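Local atomic coordinates of Afp3 (Serratia entomophila, PDB entry 6RBN), a protein that probably builds part of the contractile sheath around the inner tube of the anti-feeding prophage, an injection system related to phage tails. Residues F36-K40 against P41-G45; A141-P144 against D145-E149. All blocks are in the same frame, centred on the assembly; numbering follows the deposited sequence.

Contact 1 of 2, residues F36-K40 against P41-G45; sequences FTPLK and PELAG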
loop_
_atom_site.group_PDB
_atom_site.type_symbol
_atom_site.label_atom_id
_atom_site.label_comp_id
_atom_site.label_asym_id
_atom_site.label_seq_id
_atom_site.Cartn_x
_atom_site.Cartn_y
_atom_site.Cartn_z
ATOM N N PHE D 36 -37.485 70.616 -8.050
ATOM C CA PHE D 36 -36.151 70.617 -8.630
ATOM C C PHE D 36 -36.185 71.321 -9.977
ATOM O O PHE D 36 -37.084 71.090 -10.789
ATOM C CB PHE D 36 -35.624 69.193 -8.794
ATOM C CG PHE D 36 -35.464 68.459 -7.500
ATOM C CD1 PHE D 36 -34.411 68.744 -6.654
ATOM C CD2 PHE D 36 -36.364 67.474 -7.136
ATOM C CE1 PHE D 36 -34.264 68.074 -5.461
ATOM C CE2 PHE D 36 -36.220 66.796 -5.947
ATOM C CZ PHE D 36 -35.168 67.097 -5.108
ATOM N N THR D 37 -35.203 72.183 -10.210
ATOM C CA THR D 37 -35.153 72.960 -11.441
ATOM C C THR D 37 -34.070 72.402 -12.349
ATOM O O THR D 37 -32.880 72.503 -12.014
ATOM C CB THR D 37 -34.887 74.435 -11.145
ATOM O OG1 THR D 37 -33.610 74.570 -10.516
ATOM C CG2 THR D 37 -35.958 74.988 -10.224
ATOM N N PRO D 38 -34.422 71.799 -13.479
ATOM C CA PRO D 38 -33.402 71.237 -14.367
ATOM C C PRO D 38 -32.628 72.320 -15.099
ATOM O O PRO D 38 -33.036 73.481 -15.176
ATOM C CB PRO D 38 -34.219 70.397 -15.353
ATOM C CG PRO D 38 -35.516 70.143 -14.662
ATOM C CD PRO D 38 -35.777 71.381 -13.872
ATOM N N LEU D 39 -31.480 71.920 -15.639
ATOM C CA LEU D 39 -30.713 72.787 -16.526
ATOM C C LEU D 39 -31.113 72.560 -17.980
ATOM O O LEU D 39 -31.540 73.493 -18.667
ATOM C CB LEU D 39 -29.211 72.558 -16.328
ATOM C CG LEU D 39 -28.665 73.042 -14.989
ATOM C CD1 LEU D 39 -27.214 72.648 -14.829
ATOM C CD2 LEU D 39 -28.816 74.543 -14.891
ATOM N N LYS D 40 -30.989 71.335 -18.450
ATOM C CA LYS D 40 -31.496 71.014 -19.778
ATOM C C LYS D 40 -32.910 70.454 -19.664
ATOM O O LYS D 40 -33.133 69.509 -18.899
ATOM C CB LYS D 40 -30.587 70.018 -20.480
ATOM C CG LYS D 40 -29.242 70.606 -20.881
ATOM C CD LYS D 40 -28.417 69.626 -21.699
ATOM C CE LYS D 40 -27.387 68.906 -20.845
ATOM N NZ LYS D 40 -28.003 67.875 -19.967
ATOM N N PRO D 41 -33.879 70.999 -20.401
ATOM C CA PRO D 41 -35.293 70.763 -20.084
ATOM C C PRO D 41 -35.873 69.452 -20.589
ATOM O O PRO D 41 -37.099 69.315 -20.590
ATOM C CB PRO D 41 -35.985 71.949 -20.771
ATOM C CG PRO D 41 -35.120 72.247 -21.932
ATOM C CD PRO D 41 -33.711 71.981 -21.485
ATOM N N GLU D 42 -35.071 68.481 -21.030
ATOM C CA GLU D 42 -35.667 67.210 -21.428
ATOM C C GLU D 42 -36.058 66.364 -20.224
ATOM O O GLU D 42 -36.964 65.532 -20.329
ATOM C CB GLU D 42 -34.726 66.423 -22.349
ATOM C CG GLU D 42 -33.462 65.897 -21.695
ATOM C CD GLU D 42 -32.310 66.867 -21.800
ATOM O OE1 GLU D 42 -32.545 68.029 -22.190
ATOM O OE2 GLU D 42 -31.167 66.473 -21.484
ATOM N N LEU D 43 -35.401 66.555 -19.084
ATOM C CA LEU D 43 -35.721 65.805 -17.869
ATOM C C LEU D 43 -36.636 66.615 -16.951
ATOM O O LEU D 43 -36.377 66.832 -15.773
ATOM C CB LEU D 43 -34.430 65.347 -17.187
ATOM C CG LEU D 43 -33.205 66.231 -16.907
ATOM C CD1 LEU D 43 -33.169 66.867 -15.536
ATOM C CD2 LEU D 43 -31.949 65.413 -17.127
ATOM N N ALA D 44 -37.773 67.019 -17.513
ATOM C CA ALA D 44 -38.735 67.837 -16.789
ATOM C C ALA D 44 -39.880 67.036 -16.190
ATOM O O ALA D 44 -40.344 67.367 -15.095
ATOM C CB ALA D 44 -39.311 68.916 -17.711
ATOM N N GLY D 45 -40.345 65.994 -16.871
ATOM C CA GLY D 45 -41.456 65.211 -16.369
ATOM C C GLY D 45 -41.130 63.748 -16.171
ATOM O O GLY D 45 -42.035 62.919 -16.036
#
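K40 and L43 are the two ends of a type I beta turn, with P41 and E42 at its corners. Backbone atoms K40 O and L43 N are 3.7 Å apart across the turn. P41 is at the second position, where its ring suits the backbone bend and no amide hydrogen is needed. Beyond the corner, A44 N makes a weak hydrogen bond of 3.3 Å to E42 O.

The side chains of K40 and E42 extend alongside each other in one direction. E42 starts with CG between its backbone N and carbonyl carbon (chi1 68°), then bends at chi2 (-91°). This folds the carboxylate back over the base of the lysine, with E42 OE1 3.3 Å from K40 CB. The lysine chain is bent near its end, at chi3 (-99°) and again at chi4. A long salt bridge of 3.8 Å joins K40 NZ to E42 OE2. At that length, and with both residues exposed, the ion pair is probably weak.

The turn is the bend of the connection between strands 31-34 and 48-49, on the surface of the subunit. P38, two residues ahead of the turn, meets L43 at its far end. The two side chains pass alongside, each heading the other's way, with P38 CB 3.7 Å from L43 CD1. The proline ring also reaches the backbone at the end of the turn: P38 CG is 3.6 Å from L43 O. L43 is buried, and its side chain also touches F60.

Backbone hydrogen bonds join T37 to D61 and L39 to L59, tying the incoming arm to residues 59-61. At the start of that arm, the buried ring of F36 packs on L115 of helix 111-120 and on L128 of strand 127-130.

Contact 2 of 2, residues A141-P144 against D145-E149; sequences AALP and DLIDE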
loop_
_atom_site.group_PDB
_atom_site.type_symbol
_atom_site.label_atom_id
_atom_site.label_comp_id
_atom_site.label_asym_id
_atom_site.label_seq_id
_atom_site.Cartn_x
_atom_site.Cartn_y
_atom_site.Cartn_z
ATOM N N ALA D 141 -51.158 62.240 -11.804
ATOM C CA ALA D 141 -51.862 61.022 -12.181
ATOM C C ALA D 141 -50.942 60.052 -12.905
ATOM O O ALA D 141 -51.141 58.836 -12.833
ATOM C CB ALA D 141 -53.071 61.354 -13.053
ATOM N N ALA D 142 -49.932 60.567 -13.599
ATOM C CA ALA D 142 -48.956 59.743 -14.294
ATOM C C ALA D 142 -47.782 59.351 -13.412
ATOM O O ALA D 142 -46.857 58.695 -13.897
ATOM C CB ALA D 142 -48.438 60.473 -15.535
ATOM N N LEU D 143 -47.802 59.732 -12.134
ATOM C CA LEU D 143 -46.667 59.427 -11.261
ATOM C C LEU D 143 -46.566 57.955 -10.856
ATOM O O LEU D 143 -45.458 57.403 -10.968
ATOM C CB LEU D 143 -46.676 60.362 -10.045
ATOM C CG LEU D 143 -45.525 60.171 -9.056
ATOM C CD1 LEU D 143 -44.193 60.426 -9.728
ATOM C CD2 LEU D 143 -45.697 61.081 -7.858
ATOM N N PRO D 144 -47.622 57.255 -10.386
ATOM C CA PRO D 144 -47.414 55.849 -9.984
ATOM C C PRO D 144 -47.122 54.898 -11.134
ATOM O O PRO D 144 -46.652 53.783 -10.881
ATOM C CB PRO D 144 -48.733 55.473 -9.298
ATOM C CG PRO D 144 -49.341 56.731 -8.918
ATOM C CD PRO D 144 -48.995 57.661 -10.016
ATOM N N ASP D 145 -47.380 55.295 -12.377
ATOM C CA ASP D 145 -47.015 54.471 -13.516
ATOM C C ASP D 145 -45.557 54.644 -13.912
ATOM O O ASP D 145 -44.983 53.735 -14.514
ATOM C CB ASP D 145 -47.918 54.796 -14.704
ATOM C CG ASP D 145 -49.362 54.412 -14.454
ATOM O OD1 ASP D 145 -49.597 53.459 -13.682
ATOM O OD2 ASP D 145 -50.262 55.061 -15.026
ATOM N N LEU D 146 -44.955 55.791 -13.594
ATOM C CA LEU D 146 -43.534 55.995 -13.838
ATOM C C LEU D 146 -42.664 55.369 -12.762
ATOM O O LEU D 146 -41.487 55.095 -13.018
ATOM C CB LEU D 146 -43.212 57.487 -13.926
ATOM C CG LEU D 146 -43.760 58.286 -15.102
ATOM C CD1 LEU D 146 -43.431 59.748 -14.913
ATOM C CD2 LEU D 146 -43.192 57.774 -16.404
ATOM N N ILE D 147 -43.206 55.153 -11.562
ATOM C CA ILE D 147 -42.426 54.534 -10.498
ATOM C C ILE D 147 -42.245 53.051 -10.775
ATOM O O ILE D 147 -41.184 52.482 -10.505
ATOM C CB ILE D 147 -43.092 54.781 -9.133
ATOM C CG1 ILE D 147 -43.231 56.269 -8.888
ATOM C CG2 ILE D 147 -42.252 54.230 -8.005
ATOM C CD1 ILE D 147 -44.042 56.596 -7.682
ATOM N N ASP D 148 -43.265 52.406 -11.338
ATOM C CA ASP D 148 -43.179 50.980 -11.619
ATOM C C ASP D 148 -42.262 50.669 -12.791
ATOM O O ASP D 148 -41.784 49.536 -12.901
ATOM C CB ASP D 148 -44.570 50.420 -11.891
ATOM C CG ASP D 148 -45.457 50.467 -10.671
ATOM O OD1 ASP D 148 -44.923 50.420 -9.545
ATOM O OD2 ASP D 148 -46.692 50.546 -10.835
ATOM N N GLU D 149 -42.006 51.643 -13.668
ATOM C CA GLU D 149 -41.110 51.403 -14.791
ATOM C C GLU D 149 -39.658 51.327 -14.343
ATOM O O GLU D 149 -38.856 50.624 -14.965
ATOM C CB GLU D 149 -41.287 52.490 -15.846
ATOM C CG GLU D 149 -42.638 52.464 -16.528
ATOM C CD GLU D 149 -42.788 53.553 -17.570
ATOM O OE1 GLU D 149 -41.876 54.395 -17.691
ATOM O OE2 GLU D 149 -43.826 53.571 -18.266
#
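A142 meets L146 one turn further on, at the start of a short helix, 143-149. Few of the backbone bonds in this first turn are strong, and the contact spans little more than that turn. A141 lies where the chain leads in from helix 137-141.

A142 is the link between the two helices. Its O accepts a weak hydrogen bond from L146 N at 3.5 Å. The same oxygen is 3.3 Å from L146 CG, so the leucine branch lies against the carbonyl. L146 also packs on I47 and Y129.

L143 is buried, and its O serves two amides. I147 N gives a hydrogen bond of 3.2 Å, spaced as in an alpha helix, nearly in line with the carbonyl (C=O...N angle 161°). L146 N gives a weak hydrogen bond of 3.1 Å, with 3-10 spacing. The side chain of L143 has CG opposite the backbone N (chi1 -179°). It crosses the I147 side chain at a slant, with L143 CG 4.1 Å from I147 CD1. Both residues also rest on L173, which makes this the inward face of the helix.

P144 has no amide hydrogen to give, and in the first helical turn none is required. One turn on, P144 O faces the carboxylate of D148, but the two groups are both acceptors and do not bond. D148 finds its partners outside the helix. It also packs on S209 of the neighbouring Afp2 chain. Its OD1 is hydrogen-bonded to Y183 OH, and its OD2 forms a salt bridge with K181 NZ.

Overall arrangement
The two contacts follow in series along the chain and neither nests in nor crosses the other. Contact 1 closes the bend of the loop that leads from strand 31-34 to strand 48-49. The chain then passes through helix 53-59, helix 111-120, strand 127-130 and helix 137-141. Contact 2 comes next and starts helix 143-149. Their centres are about 18 Å apart, on the same side of the chain's centre. The loop and the helix still touch, where G45 O lies 3.6 Å from L146 CD1. Strand 127-130 is shared by both: F36 packs on P130, and L143 rests on Y129.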